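Local structure of putative oxidoreductase molybdopterin-binding subunit (4ZOH) at residues T379-V385 with P564-Y568; W420-R424 with I474-G478. The protein probably acts as the molybdenum-bearing catalytic subunit of an oxidoreductase of the xanthine dehydrogenase and aldehyde oxidase family, holding the metal through a pterin cytosine dinucleotide. One frame throughout, in Å; residues are numbered along the deposited sequence.

Interaction 1 of 2, residues T379-V385 with P564-Y568; sequences TYDSGNV and PTTPY
The carboxylate of Asp-381 reaches across to two successive threonines, one for each oxygen. Asp-381 OD1 takes two bonds from Thr-566, with Thr-566 OG1 at 2.8 Å and Thr-566 N at 3.0 Å. Both donors come from the same face of the carboxylate, 35° and 42° out of its plane. Asp-381 OD2 turns its syn lone pair to Thr-565 OG1, 2.7 Å away. Thr-566 can offer hydroxyl and amide together because its OG1 sits between the backbone N and the carbonyl carbon (chi1 59°); this leaves Thr-566 CG2 to lie 3.6 Å from Thr-379 O and at the edge of the Tyr-380 ring.

Further along, Tyr-568 lays its ring beside the bend at residues 382-385, and Tyr-568 OH accepts Asn-384 N in a nearly straight bond of 2.8 Å. Over one face of that ring, offset toward the rim, is CG2 of Val-385. Gly-383 CA comes within 3.2 Å of Tyr-568 OH, and a side chain there would run into the ring and into the preceding carbonyl.

In the second shell, Lys-668 forms a salt bridge with Asp-381 OD1 and also donates to the carbonyls of Ser-382 and Thr-566, so one ammonium ties both segments together. An alanine in place of Asp-381 would probably take this countercharge from the lysine and leave both threonine hydroxyls without this acceptor. Two waters lie between Thr-379 O and Pro-564 O.

Asn-384 OD1 receives Lys-387 N, making Asn-384 the N-cap of helix 385-401; the contact thus joins the end of the 372-373/379-380 hairpin and this capped helix start to a loop whose Thr-565 side chain lies about 8 Å from the pterin cytosine dinucleotide.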
loop_
_atom_site.group_PDB
_atom_site.type_symbol
_atom_site.label_atom_id
_atom_site.label_comp_id
_atom_site.label_asym_id
_atom_site.label_seq_id
_atom_site.Cartn_x
_atom_site.Cartn_y
_atom_site.Cartn_z
ATOM N N THR A 379 -2.059 5.327 -47.178
ATOM C CA THR A 379 -1.319 6.518 -47.559
ATOM C C THR A 379 -0.013 6.695 -46.749
ATOM O O THR A 379 -0.025 6.917 -45.526
ATOM C CB THR A 379 -2.192 7.761 -47.443
ATOM O OG1 THR A 379 -3.270 7.620 -48.382
ATOM C CG2 THR A 379 -1.401 9.070 -47.792
ATOM N N TYR A 380 1.098 6.559 -47.456
ATOM C CA TYR A 380 2.394 6.839 -46.924
ATOM C C TYR A 380 2.535 8.335 -47.013
ATOM O O TYR A 380 2.540 8.903 -48.123
ATOM C CB TYR A 380 3.420 6.161 -47.768
ATOM C CG TYR A 380 3.303 4.667 -47.917
ATOM C CD1 TYR A 380 2.663 3.832 -46.951
ATOM C CD2 TYR A 380 3.865 4.051 -49.036
ATOM C CE1 TYR A 380 2.562 2.446 -47.148
ATOM C CE2 TYR A 380 3.788 2.673 -49.224
ATOM C CZ TYR A 380 3.151 1.877 -48.275
ATOM O OH TYR A 380 3.127 0.508 -48.520
ATOM N N ASP A 381 2.651 9.013 -45.857
ATOM C CA ASP A 381 2.358 10.451 -45.858
ATOM C C ASP A 381 3.459 11.421 -46.221
ATOM O O ASP A 381 3.168 12.492 -46.825
ATOM C CB ASP A 381 1.753 10.898 -44.527
ATOM C CG ASP A 381 2.633 10.495 -43.277
ATOM O OD1 ASP A 381 3.589 9.663 -43.374
ATOM O OD2 ASP A 381 2.285 11.028 -42.187
ATOM N N SER A 382 4.693 11.128 -45.797
ATOM C CA SER A 382 5.761 12.121 -45.951
ATOM C C SER A 382 7.097 11.408 -45.862
ATOM O O SER A 382 7.193 10.306 -45.289
ATOM C CB SER A 382 5.685 13.282 -44.954
ATOM O OG SER A 382 6.117 12.766 -43.720
ATOM N N GLY A 383 8.085 12.018 -46.520
ATOM C CA GLY A 383 9.440 11.487 -46.623
ATOM C C GLY A 383 9.826 11.240 -48.063
ATOM O O GLY A 383 9.158 11.703 -48.990
ATOM N N ASN A 384 10.866 10.443 -48.240
ATOM C CA ASN A 384 11.432 10.210 -49.540
ATOM C C ASN A 384 12.181 8.953 -49.485
ATOM O O ASN A 384 13.346 8.961 -49.060
ATOM C CB ASN A 384 12.414 11.352 -49.925
ATOM C CG ASN A 384 12.959 11.227 -51.360
ATOM O OD1 ASN A 384 13.258 10.121 -51.897
ATOM N ND2 ASN A 384 13.135 12.369 -51.970
ATOM N N VAL A 385 11.539 7.887 -49.968
ATOM C CA VAL A 385 12.057 6.545 -49.828
ATOM C C VAL A 385 13.360 6.374 -50.614
ATOM O O VAL A 385 14.344 5.894 -50.058
ATOM C CB VAL A 385 11.005 5.485 -50.244
ATOM C CG1 VAL A 385 11.532 4.066 -50.030
ATOM C CG2 VAL A 385 9.714 5.668 -49.455
ATOM N N PRO A 564 -2.861 7.164 -39.783
ATOM C CA PRO A 564 -1.569 6.818 -39.175
ATOM C C PRO A 564 -0.369 7.440 -39.993
ATOM O O PRO A 564 -0.389 7.404 -41.216
ATOM C CB PRO A 564 -1.538 5.278 -39.258
ATOM C CG PRO A 564 -2.970 4.838 -39.461
ATOM C CD PRO A 564 -3.829 6.041 -39.770
ATOM N N THR A 565 0.602 8.045 -39.315
ATOM C CA THR A 565 1.825 8.554 -39.931
ATOM C C THR A 565 2.811 7.415 -40.156
ATOM O O THR A 565 2.890 6.468 -39.341
ATOM C CB THR A 565 2.429 9.673 -39.093
ATOM O OG1 THR A 565 3.405 10.389 -39.857
ATOM C CG2 THR A 565 3.057 9.138 -37.757
ATOM N N THR A 566 3.552 7.477 -41.271
ATOM C CA THR A 566 4.303 6.296 -41.760
ATOM C C THR A 566 5.843 6.511 -41.786
ATOM O O THR A 566 6.328 7.247 -42.653
ATOM C CB THR A 566 3.814 5.892 -43.179
ATOM O OG1 THR A 566 4.015 7.013 -44.080
ATOM C CG2 THR A 566 2.280 5.468 -43.159
ATOM N N PRO A 567 6.620 5.923 -40.809
ATOM C CA PRO A 567 8.097 5.979 -40.958
ATOM C C PRO A 567 8.504 4.894 -41.920
ATOM O O PRO A 567 7.691 4.017 -42.229
ATOM C CB PRO A 567 8.605 5.612 -39.558
ATOM C CG PRO A 567 7.557 4.655 -39.040
ATOM C CD PRO A 567 6.246 5.303 -39.511
ATOM N N TYR A 568 9.764 4.914 -42.334
ATOM C CA TYR A 568 10.309 3.954 -43.292
ATOM C C TYR A 568 11.821 3.910 -43.071
ATOM O O TYR A 568 12.405 4.831 -42.481
ATOM C CB TYR A 568 9.986 4.412 -44.759
ATOM C CG TYR A 568 10.490 5.826 -45.064
ATOM C CD1 TYR A 568 11.725 6.031 -45.721
ATOM C CD2 TYR A 568 9.771 6.958 -44.647
ATOM C CE1 TYR A 568 12.170 7.329 -45.990
ATOM C CE2 TYR A 568 10.224 8.247 -44.887
ATOM C CZ TYR A 568 11.440 8.425 -45.548
ATOM O OH TYR A 568 11.910 9.700 -45.758
HETATM O O HOH W 1 -1.407 5.753 -42.910
HETATM O O HOH W 2 -0.395 8.743 -43.905
#

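Interaction 2 of 2, residues W420-R424 with I474-G478; sequences WEVAR and IIEDG
Asp-477 OD2, at the edge of the Trp-420 ring and 4.0 Å from Trp-420 CH2, is gripped by Gly-478 N and, through a salt bridge, by Arg-193. The ring and carboxylate planes stand 82° apart. Val-422 faces residues 474-478 directly, with Val-422 CB 3.3 Å from Asp-477 O and its CG1 against Ile-475 CD1.

Strand 420-427 is an inner member of a four-stranded mixed sheet, and the loop runs along one face of it, nearly antiparallel to the strand (166° between the end-to-end directions). Glu-421 OE2 lies 3.3 Å from Gly-478 CA and accepts Val-422 N at 2.7 Å, on the anti side. The bend at chi2 (57°) folds the carboxylate back to do this, although CB points away from the loop; Glu-421 OE1 takes the amides of Ile-479 and Gly-480 and a salt bridge from Arg-485.

Arg-424, extended from CG to NE, delivers Arg-424 NH1 to Ile-474 O at 2.9 Å, nearly in the guanidinium plane. Its NH2 pairs with Asp-553, while the second subunit offers Glu-473 O to NH1, gives its Tyr-429 N to Asp-477 OD1 and sets its Phe-546 ring against Trp-420.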
loop_
_atom_site.group_PDB
_atom_site.type_symbol
_atom_site.label_atom_id
_atom_site.label_comp_id
_atom_site.label_asym_id
_atom_site.label_seq_id
_atom_site.Cartn_x
_atom_site.Cartn_y
_atom_site.Cartn_z
ATOM N N TRP A 420 -7.662 9.505 -29.795
ATOM C CA TRP A 420 -7.360 10.769 -29.096
ATOM C C TRP A 420 -6.335 10.450 -28.020
ATOM O O TRP A 420 -5.995 9.275 -27.799
ATOM C CB TRP A 420 -8.651 11.454 -28.513
ATOM C CG TRP A 420 -9.655 10.564 -27.902
ATOM C CD1 TRP A 420 -10.838 10.100 -28.506
ATOM C CD2 TRP A 420 -9.655 10.015 -26.567
ATOM N NE1 TRP A 420 -11.507 9.254 -27.639
ATOM C CE2 TRP A 420 -10.846 9.216 -26.433
ATOM C CE3 TRP A 420 -8.811 10.162 -25.452
ATOM C CZ2 TRP A 420 -11.163 8.503 -25.244
ATOM C CZ3 TRP A 420 -9.121 9.434 -24.269
ATOM C CH2 TRP A 420 -10.322 8.652 -24.163
ATOM N N GLU A 421 -5.825 11.466 -27.356
ATOM C CA GLU A 421 -5.000 11.159 -26.163
ATOM C C GLU A 421 -5.065 12.340 -25.249
ATOM O O GLU A 421 -5.403 13.438 -25.721
ATOM C CB GLU A 421 -3.564 10.670 -26.526
ATOM C CG GLU A 421 -2.752 10.227 -25.301
ATOM C CD GLU A 421 -3.506 9.142 -24.559
ATOM O OE1 GLU A 421 -3.413 7.951 -24.963
ATOM O OE2 GLU A 421 -4.224 9.534 -23.617
ATOM N N VAL A 422 -4.753 12.164 -23.956
ATOM C CA VAL A 422 -4.993 13.223 -22.981
ATOM C C VAL A 422 -3.713 13.683 -22.284
ATOM O O VAL A 422 -2.772 12.927 -22.135
ATOM C CB VAL A 422 -6.065 12.711 -21.939
ATOM C CG1 VAL A 422 -6.557 13.808 -21.041
ATOM C CG2 VAL A 422 -7.246 12.011 -22.665
ATOM N N ALA A 423 -3.677 14.929 -21.838
ATOM C CA ALA A 423 -2.586 15.374 -20.984
ATOM C C ALA A 423 -3.205 16.367 -20.027
ATOM O O ALA A 423 -4.021 17.229 -20.486
ATOM C CB ALA A 423 -1.453 16.039 -21.823
ATOM N N ARG A 424 -2.803 16.287 -18.751
ATOM C CA ARG A 424 -3.205 17.280 -17.766
ATOM C C ARG A 424 -1.925 17.968 -17.264
ATOM O O ARG A 424 -0.974 17.267 -16.999
ATOM C CB ARG A 424 -3.980 16.575 -16.605
ATOM C CG ARG A 424 -4.012 17.307 -15.280
ATOM C CD ARG A 424 -4.799 16.582 -14.197
ATOM N NE ARG A 424 -4.748 17.383 -12.953
ATOM C CZ ARG A 424 -4.380 16.957 -11.746
ATOM N NH1 ARG A 424 -4.069 15.691 -11.510
ATOM N NH2 ARG A 424 -4.380 17.813 -10.751
ATOM N N ILE A 474 -5.860 10.447 -11.464
ATOM C CA ILE A 474 -5.016 11.653 -11.529
ATOM C C ILE A 474 -5.162 12.355 -12.905
ATOM O O ILE A 474 -4.504 13.373 -13.158
ATOM C CB ILE A 474 -3.536 11.354 -11.219
ATOM C CG1 ILE A 474 -2.967 10.462 -12.311
ATOM C CG2 ILE A 474 -3.360 10.745 -9.827
ATOM C CD1 ILE A 474 -1.505 10.109 -12.130
ATOM N N ILE A 475 -5.932 11.745 -13.827
ATOM C CA ILE A 475 -6.188 12.355 -15.141
ATOM C C ILE A 475 -7.584 11.948 -15.638
ATOM O O ILE A 475 -8.080 10.826 -15.323
ATOM C CB ILE A 475 -5.063 12.037 -16.167
ATOM C CG1 ILE A 475 -5.135 12.967 -17.429
ATOM C CG2 ILE A 475 -4.956 10.556 -16.485
ATOM C CD1 ILE A 475 -3.977 12.824 -18.404
ATOM N N GLU A 476 -8.204 12.843 -16.400
ATOM C CA GLU A 476 -9.556 12.606 -16.923
ATOM C C GLU A 476 -9.684 11.227 -17.587
ATOM O O GLU A 476 -10.614 10.508 -17.294
ATOM C CB GLU A 476 -10.012 13.717 -17.875
ATOM C CG GLU A 476 -11.439 13.528 -18.361
ATOM C CD GLU A 476 -11.977 14.629 -19.304
ATOM O OE1 GLU A 476 -11.177 15.422 -19.856
ATOM O OE2 GLU A 476 -13.237 14.759 -19.396
ATOM N N ASP A 477 -8.748 10.831 -18.452
ATOM C CA ASP A 477 -8.888 9.611 -19.208
ATOM C C ASP A 477 -7.624 9.400 -20.035
ATOM O O ASP A 477 -6.648 10.136 -19.907
ATOM C CB ASP A 477 -10.154 9.636 -20.142
ATOM C CG ASP A 477 -10.850 8.282 -20.221
ATOM O OD1 ASP A 477 -12.077 8.184 -20.060
ATOM O OD2 ASP A 477 -10.183 7.277 -20.449
ATOM N N GLY A 478 -7.631 8.364 -20.846
ATOM C CA GLY A 478 -6.491 8.116 -21.714
ATOM C C GLY A 478 -6.803 6.985 -22.639
ATOM O O GLY A 478 -7.776 6.220 -22.437
#

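Along the chain the segments come in the order 379-385, 420-424, 474-478, 564-568, so interaction 2 falls entirely within the span that interaction 1 brings together. The centres are 27 Å apart, and the nearest atoms are about 11 Å apart. Strand 553-559, beside 420-427 in the sheet of interaction 2, leads into loop 564-568, which runs on into strand 568-577 of a second sheet; there its neighbour 405-412 packs on interaction 1. Both contacts lie near the pterin cytosine dinucleotide, interaction 1 through Thr-565 and interaction 2 with the Glu-421 side chain about 9 Å from it. Interaction 2 also reaches the second subunit, whereas interaction 1 touches no other chain.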